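Local coordinates for pesticidal crystal protein Cry4Aa (Bacillus thuringiensis, PDB 2C9K) that promotes colloid-osmotic lysis of insect midgut epithelial cells after binding to them, here as the mosquito-larvicidal toxin portion of a larger crystal protoxin, at residues I466-T471 and F515-F520; K507-H512 and N582-L587; G543-G548 and E576-P581. All blocks are in the same frame, centred on the assembly; numbering follows the deposited sequence.

Contact 1. Residues I466-T471 and F515-F520; sequences IYTHLT and FQQSYF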
loop_
_atom_site.group_PDB
_atom_site.type_symbol
_atom_site.label_atom_id
_atom_site.label_comp_id
_atom_site.label_asym_id
_atom_site.label_seq_id
_atom_site.Cartn_x
_atom_site.Cartn_y
_atom_site.Cartn_z
ATOM N N ILE A 466 17.502 1.880 10.112
ATOM C CA ILE A 466 18.375 1.247 9.150
ATOM C C ILE A 466 18.888 0.014 9.866
ATOM O O ILE A 466 19.511 0.121 10.921
ATOM C CB ILE A 466 19.531 2.201 8.772
ATOM C CG1 ILE A 466 18.941 3.421 8.046
ATOM C CG2 ILE A 466 20.559 1.478 7.912
ATOM C CD1 ILE A 466 19.916 4.494 7.653
ATOM N N TYR A 467 18.591 -1.156 9.317
ATOM C CA TYR A 467 19.028 -2.392 9.929
ATOM C C TYR A 467 20.415 -2.778 9.445
ATOM O O TYR A 467 20.906 -2.261 8.446
ATOM C CB TYR A 467 18.022 -3.505 9.642
ATOM C CG TYR A 467 16.626 -3.185 10.138
ATOM C CD1 TYR A 467 15.672 -2.625 9.289
ATOM C CD2 TYR A 467 16.275 -3.411 11.472
ATOM C CE1 TYR A 467 14.406 -2.298 9.755
ATOM C CE2 TYR A 467 15.017 -3.084 11.954
ATOM C CZ TYR A 467 14.082 -2.529 11.094
ATOM O OH TYR A 467 12.830 -2.200 11.578
ATOM N N THR A 468 21.041 -3.700 10.164
ATOM C CA THR A 468 22.396 -4.145 9.850
ATOM C C THR A 468 22.516 -5.559 9.301
ATOM O O THR A 468 23.573 -5.933 8.807
ATOM C CB THR A 468 23.276 -4.097 11.105
ATOM O OG1 THR A 468 22.764 -5.025 12.069
ATOM C CG2 THR A 468 23.277 -2.707 11.709
ATOM N N HIS A 469 21.446 -6.343 9.401
ATOM C CA HIS A 469 21.468 -7.733 8.956
ATOM C C HIS A 469 20.698 -8.011 7.678
ATOM O O HIS A 469 20.352 -9.162 7.398
ATOM C CB HIS A 469 20.929 -8.642 10.062
ATOM C CG HIS A 469 19.459 -8.489 10.305
ATOM N ND1 HIS A 469 18.888 -7.301 10.704
ATOM C CD2 HIS A 469 18.440 -9.371 10.178
ATOM C CE1 HIS A 469 17.581 -7.454 10.810
ATOM N NE2 HIS A 469 17.283 -8.701 10.496
ATOM N N LEU A 470 20.412 -6.969 6.911
ATOM C CA LEU A 470 19.697 -7.134 5.657
ATOM C C LEU A 470 19.542 -5.781 4.966
ATOM O O LEU A 470 19.853 -4.743 5.541
ATOM C CB LEU A 470 18.330 -7.780 5.906
ATOM C CG LEU A 470 17.129 -6.907 6.278
ATOM C CD1 LEU A 470 15.924 -7.799 6.486
ATOM C CD2 LEU A 470 17.417 -6.095 7.523
ATOM N N THR A 471 19.075 -5.791 3.727
ATOM C CA THR A 471 18.902 -4.555 2.987
ATOM C C THR A 471 17.695 -3.795 3.491
ATOM O O THR A 471 16.594 -4.341 3.582
ATOM C CB THR A 471 18.728 -4.823 1.481
ATOM O OG1 THR A 471 19.957 -5.330 0.946
ATOM C CG2 THR A 471 18.344 -3.546 0.746
ATOM N N PHE A 515 23.572 -1.028 16.753
ATOM C CA PHE A 515 24.801 -1.730 16.398
ATOM C C PHE A 515 25.716 -0.853 15.554
ATOM O O PHE A 515 25.435 0.319 15.319
ATOM C CB PHE A 515 24.491 -3.024 15.631
ATOM C CG PHE A 515 23.569 -3.945 16.355
ATOM C CD1 PHE A 515 22.195 -3.748 16.310
ATOM C CD2 PHE A 515 24.068 -4.994 17.110
ATOM C CE1 PHE A 515 21.328 -4.585 17.010
ATOM C CE2 PHE A 515 23.210 -5.838 17.817
ATOM C CZ PHE A 515 21.839 -5.633 17.768
ATOM N N GLN A 516 26.820 -1.435 15.108
ATOM C CA GLN A 516 27.774 -0.730 14.275
ATOM C C GLN A 516 27.804 -1.397 12.909
ATOM O O GLN A 516 27.835 -2.615 12.822
ATOM C CB GLN A 516 29.153 -0.788 14.906
ATOM C CG GLN A 516 30.235 -0.223 14.036
ATOM C CD GLN A 516 31.238 0.539 14.842
ATOM O OE1 GLN A 516 30.912 1.575 15.435
ATOM N NE2 GLN A 516 32.471 0.037 14.888
ATOM N N GLN A 517 27.795 -0.604 11.844
ATOM C CA GLN A 517 27.812 -1.169 10.507
ATOM C C GLN A 517 28.314 -0.225 9.429
ATOM O O GLN A 517 28.308 1.003 9.597
ATOM C CB GLN A 517 26.408 -1.622 10.112
ATOM C CG GLN A 517 26.170 -3.099 10.263
ATOM C CD GLN A 517 26.904 -3.933 9.231
ATOM O OE1 GLN A 517 28.066 -3.677 8.910
ATOM N NE2 GLN A 517 26.231 -4.953 8.724
ATOM N N SER A 518 28.753 -0.823 8.324
ATOM C CA SER A 518 29.209 -0.080 7.162
ATOM C C SER A 518 28.203 -0.428 6.075
ATOM O O SER A 518 27.634 -1.517 6.080
ATOM C CB SER A 518 30.615 -0.508 6.743
ATOM O OG SER A 518 31.596 0.289 7.387
ATOM N N TYR A 519 27.965 0.495 5.152
ATOM C CA TYR A 519 27.001 0.236 4.098
ATOM C C TYR A 519 27.416 0.841 2.779
ATOM O O TYR A 519 28.491 1.415 2.635
ATOM C CB TYR A 519 25.634 0.852 4.438
ATOM C CG TYR A 519 25.015 0.447 5.745
ATOM C CD1 TYR A 519 25.495 0.954 6.957
ATOM C CD2 TYR A 519 23.941 -0.441 5.774
ATOM C CE1 TYR A 519 24.919 0.583 8.179
ATOM C CE2 TYR A 519 23.355 -0.823 6.984
ATOM C CZ TYR A 519 23.850 -0.310 8.183
ATOM O OH TYR A 519 23.284 -0.702 9.373
ATOM N N PHE A 520 26.519 0.682 1.818
ATOM C CA PHE A 520 26.628 1.275 0.502
ATOM C C PHE A 520 25.193 1.763 0.396
ATOM O O PHE A 520 24.268 1.005 0.683
ATOM C CB PHE A 520 26.929 0.233 -0.591
ATOM C CG PHE A 520 28.391 -0.098 -0.722
ATOM C CD1 PHE A 520 28.821 -1.422 -0.758
ATOM C CD2 PHE A 520 29.347 0.917 -0.737
ATOM C CE1 PHE A 520 30.178 -1.728 -0.795
ATOM C CE2 PHE A 520 30.714 0.616 -0.772
ATOM C CZ PHE A 520 31.125 -0.709 -0.798
#

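Contact 2. Residues K507-H512 and N582-L587; sequences KITCQH and NQNISL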
loop_
_atom_site.group_PDB
_atom_site.type_symbol
_atom_site.label_atom_id
_atom_site.label_comp_id
_atom_site.label_asym_id
_atom_site.label_seq_id
_atom_site.Cartn_x
_atom_site.Cartn_y
_atom_site.Cartn_z
ATOM N N LYS A 507 15.630 16.140 2.176
ATOM C CA LYS A 507 16.307 15.412 3.248
ATOM C C LYS A 507 15.442 14.440 4.035
ATOM O O LYS A 507 14.357 14.775 4.501
ATOM C CB LYS A 507 16.953 16.389 4.223
ATOM C CG LYS A 507 17.632 15.725 5.417
ATOM C CD LYS A 507 16.774 15.798 6.667
ATOM C CE LYS A 507 16.619 17.221 7.127
ATOM N NZ LYS A 507 15.483 17.347 8.067
ATOM N N ILE A 508 15.932 13.221 4.176
ATOM C CA ILE A 508 15.221 12.218 4.937
ATOM C C ILE A 508 16.123 11.943 6.143
ATOM O O ILE A 508 17.354 11.905 6.011
ATOM C CB ILE A 508 14.972 10.946 4.072
ATOM C CG1 ILE A 508 15.220 9.679 4.877
ATOM C CG2 ILE A 508 15.848 10.962 2.853
ATOM C CD1 ILE A 508 14.134 9.362 5.841
ATOM N N THR A 509 15.512 11.799 7.320
ATOM C CA THR A 509 16.249 11.533 8.552
ATOM C C THR A 509 16.093 10.073 8.979
ATOM O O THR A 509 14.984 9.554 9.038
ATOM C CB THR A 509 15.745 12.433 9.684
ATOM O OG1 THR A 509 15.728 13.789 9.231
ATOM C CG2 THR A 509 16.657 12.329 10.896
ATOM N N CYS A 510 17.206 9.416 9.285
ATOM C CA CYS A 510 17.169 8.010 9.690
ATOM C C CYS A 510 17.797 7.775 11.050
ATOM O O CYS A 510 18.682 8.515 11.474
ATOM C CB CYS A 510 17.897 7.141 8.667
ATOM S SG CYS A 510 17.338 7.387 6.987
ATOM N N GLN A 511 17.329 6.737 11.728
ATOM C CA GLN A 511 17.847 6.375 13.035
ATOM C C GLN A 511 18.474 4.998 12.857
ATOM O O GLN A 511 17.798 4.055 12.449
ATOM C CB GLN A 511 16.710 6.317 14.050
ATOM C CG GLN A 511 17.170 6.183 15.496
ATOM C CD GLN A 511 16.010 6.200 16.490
ATOM O OE1 GLN A 511 15.213 7.142 16.521
ATOM N NE2 GLN A 511 15.918 5.158 17.308
ATOM N N HIS A 512 19.767 4.883 13.142
ATOM C CA HIS A 512 20.446 3.609 12.978
ATOM C C HIS A 512 20.065 2.633 14.086
ATOM O O HIS A 512 19.539 3.038 15.127
ATOM C CB HIS A 512 21.964 3.807 12.972
ATOM C CG HIS A 512 22.718 2.636 12.427
ATOM N ND1 HIS A 512 23.866 2.146 13.012
ATOM C CD2 HIS A 512 22.484 1.848 11.351
ATOM C CE1 HIS A 512 24.304 1.108 12.324
ATOM N NE2 HIS A 512 23.482 0.907 11.310
ATOM N N ASN A 582 22.406 3.554 17.227
ATOM C CA ASN A 582 21.374 4.557 17.473
ATOM C C ASN A 582 21.736 5.961 17.014
ATOM O O ASN A 582 21.224 6.937 17.552
ATOM C CB ASN A 582 21.054 4.596 18.963
ATOM C CG ASN A 582 21.270 3.263 19.617
ATOM O OD1 ASN A 582 20.711 2.260 19.188
ATOM N ND2 ASN A 582 22.096 3.239 20.650
ATOM N N GLN A 583 22.608 6.066 16.019
ATOM C CA GLN A 583 23.017 7.367 15.518
ATOM C C GLN A 583 21.933 8.023 14.679
ATOM O O GLN A 583 21.399 7.405 13.759
ATOM C CB GLN A 583 24.297 7.223 14.696
ATOM C CG GLN A 583 24.616 8.420 13.826
ATOM C CD GLN A 583 25.961 8.300 13.138
ATOM O OE1 GLN A 583 26.414 7.203 12.814
ATOM N NE2 GLN A 583 26.599 9.434 12.893
ATOM N N ASN A 584 21.596 9.268 15.001
ATOM C CA ASN A 584 20.590 9.987 14.224
ATOM C C ASN A 584 21.306 10.437 12.943
ATOM O O ASN A 584 22.359 11.070 12.993
ATOM C CB ASN A 584 20.059 11.191 15.003
ATOM C CG ASN A 584 18.829 11.808 14.358
ATOM O OD1 ASN A 584 17.762 11.195 14.318
ATOM N ND2 ASN A 584 18.973 13.029 13.849
ATOM N N ILE A 585 20.738 10.098 11.795
ATOM C CA ILE A 585 21.364 10.419 10.524
ATOM C C ILE A 585 20.570 11.379 9.665
ATOM O O ILE A 585 19.356 11.262 9.561
ATOM C CB ILE A 585 21.581 9.136 9.712
ATOM C CG1 ILE A 585 22.297 8.092 10.582
ATOM C CG2 ILE A 585 22.368 9.442 8.457
ATOM C CD1 ILE A 585 22.262 6.694 10.006
ATOM N N SER A 586 21.268 12.328 9.051
ATOM C CA SER A 586 20.645 13.295 8.151
ATOM C C SER A 586 21.062 12.937 6.730
ATOM O O SER A 586 22.249 12.883 6.418
ATOM C CB SER A 586 21.107 14.718 8.462
ATOM O OG SER A 586 20.695 15.110 9.751
ATOM N N LEU A 587 20.080 12.672 5.881
ATOM C CA LEU A 587 20.353 12.316 4.504
ATOM C C LEU A 587 19.918 13.471 3.602
ATOM O O LEU A 587 18.763 13.558 3.169
ATOM C CB LEU A 587 19.616 11.019 4.147
ATOM C CG LEU A 587 20.454 9.747 3.917
ATOM C CD1 LEU A 587 21.319 9.439 5.122
ATOM C CD2 LEU A 587 19.527 8.574 3.628
#

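Contact 3. Residues G543-G548 and E576-P581; sequences GVAELG and EVKFAP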
loop_
_atom_site.group_PDB
_atom_site.type_symbol
_atom_site.label_atom_id
_atom_site.label_comp_id
_atom_site.label_asym_id
_atom_site.label_seq_id
_atom_site.Cartn_x
_atom_site.Cartn_y
_atom_site.Cartn_z
ATOM N N GLY A 543 28.970 14.624 9.162
ATOM C CA GLY A 543 29.707 13.808 10.100
ATOM C C GLY A 543 29.987 12.393 9.640
ATOM O O GLY A 543 30.652 11.649 10.357
ATOM N N VAL A 544 29.509 12.004 8.460
ATOM C CA VAL A 544 29.746 10.639 7.979
ATOM C C VAL A 544 30.412 10.509 6.598
ATOM O O VAL A 544 31.492 9.935 6.478
ATOM C CB VAL A 544 28.429 9.821 7.957
ATOM C CG1 VAL A 544 28.691 8.429 7.419
ATOM C CG2 VAL A 544 27.834 9.745 9.349
ATOM N N ALA A 545 29.778 11.025 5.552
ATOM C CA ALA A 545 30.364 10.898 4.222
ATOM C C ALA A 545 29.847 11.924 3.228
ATOM O O ALA A 545 28.981 12.744 3.547
ATOM C CB ALA A 545 30.113 9.489 3.678
ATOM N N GLU A 546 30.402 11.872 2.020
ATOM C CA GLU A 546 29.996 12.765 0.947
ATOM C C GLU A 546 29.945 11.948 -0.336
ATOM O O GLU A 546 30.952 11.767 -1.004
ATOM C CB GLU A 546 30.992 13.904 0.786
ATOM C CG GLU A 546 30.465 15.011 -0.080
ATOM C CD GLU A 546 29.392 15.825 0.625
ATOM O OE1 GLU A 546 28.634 16.546 -0.064
ATOM O OE2 GLU A 546 29.316 15.754 1.871
ATOM N N LEU A 547 28.767 11.454 -0.682
ATOM C CA LEU A 547 28.622 10.644 -1.876
ATOM C C LEU A 547 28.039 11.425 -3.046
ATOM O O LEU A 547 27.267 12.360 -2.861
ATOM C CB LEU A 547 27.733 9.443 -1.572
ATOM C CG LEU A 547 28.087 8.602 -0.342
ATOM C CD1 LEU A 547 27.871 9.413 0.932
ATOM C CD2 LEU A 547 27.210 7.360 -0.326
ATOM N N GLY A 548 28.413 11.033 -4.256
ATOM C CA GLY A 548 27.910 11.708 -5.435
ATOM C C GLY A 548 27.984 10.792 -6.635
ATOM O O GLY A 548 28.844 9.914 -6.698
ATOM N N GLU A 576 31.702 4.179 0.872
ATOM C CA GLU A 576 30.867 3.570 1.897
ATOM C C GLU A 576 30.731 4.443 3.139
ATOM O O GLU A 576 31.527 5.348 3.382
ATOM C CB GLU A 576 31.416 2.198 2.294
ATOM C CG GLU A 576 32.861 2.193 2.757
ATOM C CD GLU A 576 33.297 0.824 3.249
ATOM O OE1 GLU A 576 32.937 0.459 4.393
ATOM O OE2 GLU A 576 33.984 0.105 2.486
ATOM N N VAL A 577 29.709 4.150 3.928
ATOM C CA VAL A 577 29.441 4.896 5.138
ATOM C C VAL A 577 29.356 3.942 6.340
ATOM O O VAL A 577 29.065 2.750 6.197
ATOM C CB VAL A 577 28.120 5.664 4.988
ATOM C CG1 VAL A 577 28.042 6.275 3.600
ATOM C CG2 VAL A 577 26.942 4.732 5.215
ATOM N N LYS A 578 29.629 4.472 7.522
ATOM C CA LYS A 578 29.567 3.683 8.737
ATOM C C LYS A 578 28.776 4.471 9.769
ATOM O O LYS A 578 29.033 5.657 9.995
ATOM C CB LYS A 578 30.973 3.368 9.261
ATOM C CG LYS A 578 31.859 4.576 9.570
ATOM C CD LYS A 578 32.332 5.299 8.294
ATOM C CE LYS A 578 31.433 6.475 7.911
ATOM N NZ LYS A 578 31.727 6.974 6.538
ATOM N N PHE A 579 27.801 3.806 10.382
ATOM C CA PHE A 579 26.959 4.432 11.386
ATOM C C PHE A 579 27.170 3.775 12.750
ATOM O O PHE A 579 27.361 2.565 12.845
ATOM C CB PHE A 579 25.492 4.307 10.974
ATOM C CG PHE A 579 25.185 4.888 9.622
ATOM C CD1 PHE A 579 24.625 4.098 8.624
ATOM C CD2 PHE A 579 25.409 6.235 9.356
ATOM C CE1 PHE A 579 24.288 4.643 7.387
ATOM C CE2 PHE A 579 25.072 6.785 8.120
ATOM C CZ PHE A 579 24.511 5.986 7.138
ATOM N N ALA A 580 27.146 4.584 13.802
ATOM C CA ALA A 580 27.316 4.071 15.149
ATOM C C ALA A 580 25.935 3.692 15.657
ATOM O O ALA A 580 24.931 4.039 15.049
ATOM C CB ALA A 580 27.944 5.129 16.044
ATOM N N PRO A 581 25.868 2.971 16.783
ATOM C CA PRO A 581 24.595 2.546 17.367
ATOM C C PRO A 581 23.648 3.687 17.679
ATOM O O PRO A 581 24.034 4.664 18.310
ATOM C CB PRO A 581 25.029 1.809 18.628
ATOM C CG PRO A 581 26.357 1.231 18.229
ATOM C CD PRO A 581 26.997 2.404 17.541
#

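Contact 1. Residues I466-T471 and F515-F520
Thr-468 and Gln-517 mark the closest approach of the two backbones, with their CA atoms 6.2 Å apart, as an irregular loop passes the start of strand 517-527 without the ladder of bonds that would make the pair a sheet. Side chains reaching from the strand span the gap instead. The amide of Gln-517 carries the main polar link: its NE2 donates to Thr-468 O at 2.8 Å. The donor sits in the carbonyl plane on a lone pair, and the acceptor lies almost in the plane of the glutamine amide, so the two flat groups meet nearly coplanar. A bend at chi2 of -71° turns this amide back against the loop, while its OE1 accepts the backbone N of Ser-518 at 3.0 Å, from above the plane of the amide carbonyl; the two bonds together restrain its rotation. The methylene CG of the same glutamine packs on CB and CG2 of Thr-468.

Two residues on, Tyr-519 slants across the loop. Tyr-467 O lies at the edge of its ring, in plane, 3.0 Å from the phenolic OH, which is also hydrogen-bonded to His-512 NE2. Thr-468 CG2 packs against the same OH, and Ile-466 CG2 rests obliquely on the ring, 3.7 Å from CE2. At the outer end, Phe-515 CB touches Thr-468 CG2 at 4.1 Å.

Behind these groups, Ile-466 and Tyr-519 both touch Phe-607 of strand 600-609, which places the contact at the edge of the C-terminal beta-sandwich of the toxin, where the loop leads into strand 471-475. The chemistry implies that an irregular path is held to the strand by the Gln-517 amide and apolar packing rather than by strand pairing.

Contact 2. Residues K507-H512 and N582-L587
Cys-510 and Ile-585 exchange a reciprocal pair of backbone hydrogen bonds, Cys-510 N to Ile-585 O at 2.8 Å and Ile-585 N to Cys-510 O at 2.6 Å. Ile-508 and Leu-587 repeat the exchange, with Ile-508 N to Leu-587 O at 3.0 Å. A fifth bond, from His-512 N to Gln-583 O, carries the pairing beyond the regular bridges. Between these rungs lie the non-hydrogen-bonded pairs Thr-509 with Ser-586 and Gln-511 with Asn-584. The strand axes run antiparallel at 157°.

CA-H...O contacts supplement the ladder: Thr-509 CA approaches Ile-585 O, and at the His-512 end Asn-582 CA meets His-512 O at 3.3 Å.

This is an interior pairing of a five-stranded antiparallel sheet, one layer of the beta-sandwich that forms the C-terminal domain of three-domain Cry toxins. Strand 505-511 is flanked on its far side by 481-482, and 584-591, the middle strand, by 536-541.

Apolar contacts occupy the face bearing Ile-508, Cys-510, Ile-585 and Leu-587. The side chains of Ile-508 and Leu-587 run next to each other in the same direction, with Ile-508 CG2 4.0 Å from Leu-587 CB. Leu-587 CD2 also reaches Cys-510 SG at 4.2 Å. Beyond them stand Ile-474, Ile-605 and Phe-607 of the facing sheet. Ile-585 extends CD1 along the strand to His-512 CB. The imidazole of that histidine leads away from the pairing, with ND1 hydrogen-bonded to Ala-580 O and NE2 turned to the Tyr-519 phenol.

Polar side chains dominate the other face. Placing Thr-509 CG2 anti to the backbone N (chi1 -51° for OG1) brings this methyl to Ile-585 O at 3.2 Å and obliquely to the amide of Asn-584, while OG1 bonds to Asn-480 ND2.

Contact 3. Residues G543-G548 and E576-P581
Val-544 CG1 stands at the centre of the first shell, touching three consecutive residues of 576-581. It lies 3.7 Å from Val-577 CB, 3.4 Å from Lys-578 CE and 4.0 Å from Phe-579 CE2, meeting the phenylalanine ring obliquely. With chi1 at 178°, this methyl extends on the far side of CB from the backbone N. The same residue supplies the polar link: Lys-578 NZ donates to Val-544 O at 3.0 Å, from well above the carbonyl plane and off the lone pairs. The lysine chain bends at chi2 and chi3 and passes the valine head to tail, so that its aliphatic part covers the methyl before the ammonium reaches the carbonyl.

Alongside, Val-577 CG1 fills the step between Ala-545 CB, 3.8 Å away, and Leu-547 CD1, at 4.1 Å. The leucine side chain lies roughly perpendicular to that of Val-577.

One shell out, a classic beta bulge positions the first residues: Val-544 and Ala-545 both face Ile-541, which helps explain how two successive side chains can both point toward the opposing segment. On the other side, Phe-579 meets the ring of His-512, and Leu-547 reaches further inward to Ile-521 and Phe-573.

Backbone bonds from Val-577 to Tyr-519 and from Phe-579 to Gln-517 tie strand 577-579 into one sheet of the sandwich. The contact therefore joins the two layers at their margin, with 577-579 paired to strand 517-527 on one side and 545-550, the outermost strand of the other sheet, paired to 536-541 on the other.

In the fold
All three contacts belong to the C-terminal beta-sandwich region, and each joins its parts differently. All are partly buried: half of the touching residues are buried in contacts 1 and 2, and three of seven in contact 3. Contact 2 is strand pairing within one sheet, dominated by backbone bonds and backed by a buried apolar face. Contact 3 packs that sheet's outermost strand against the other layer, mostly through aliphatic groups. Contact 1 ties a loop to strand 517-527 by a glutamine amide and apolar packing. Contacts 1 and 3 share the sheet in which 517-527 pairs with 577-579. His-512 of contact 2 connects all three; Ile-466 N also meets Gln-511 O in a probable hydrogen bond.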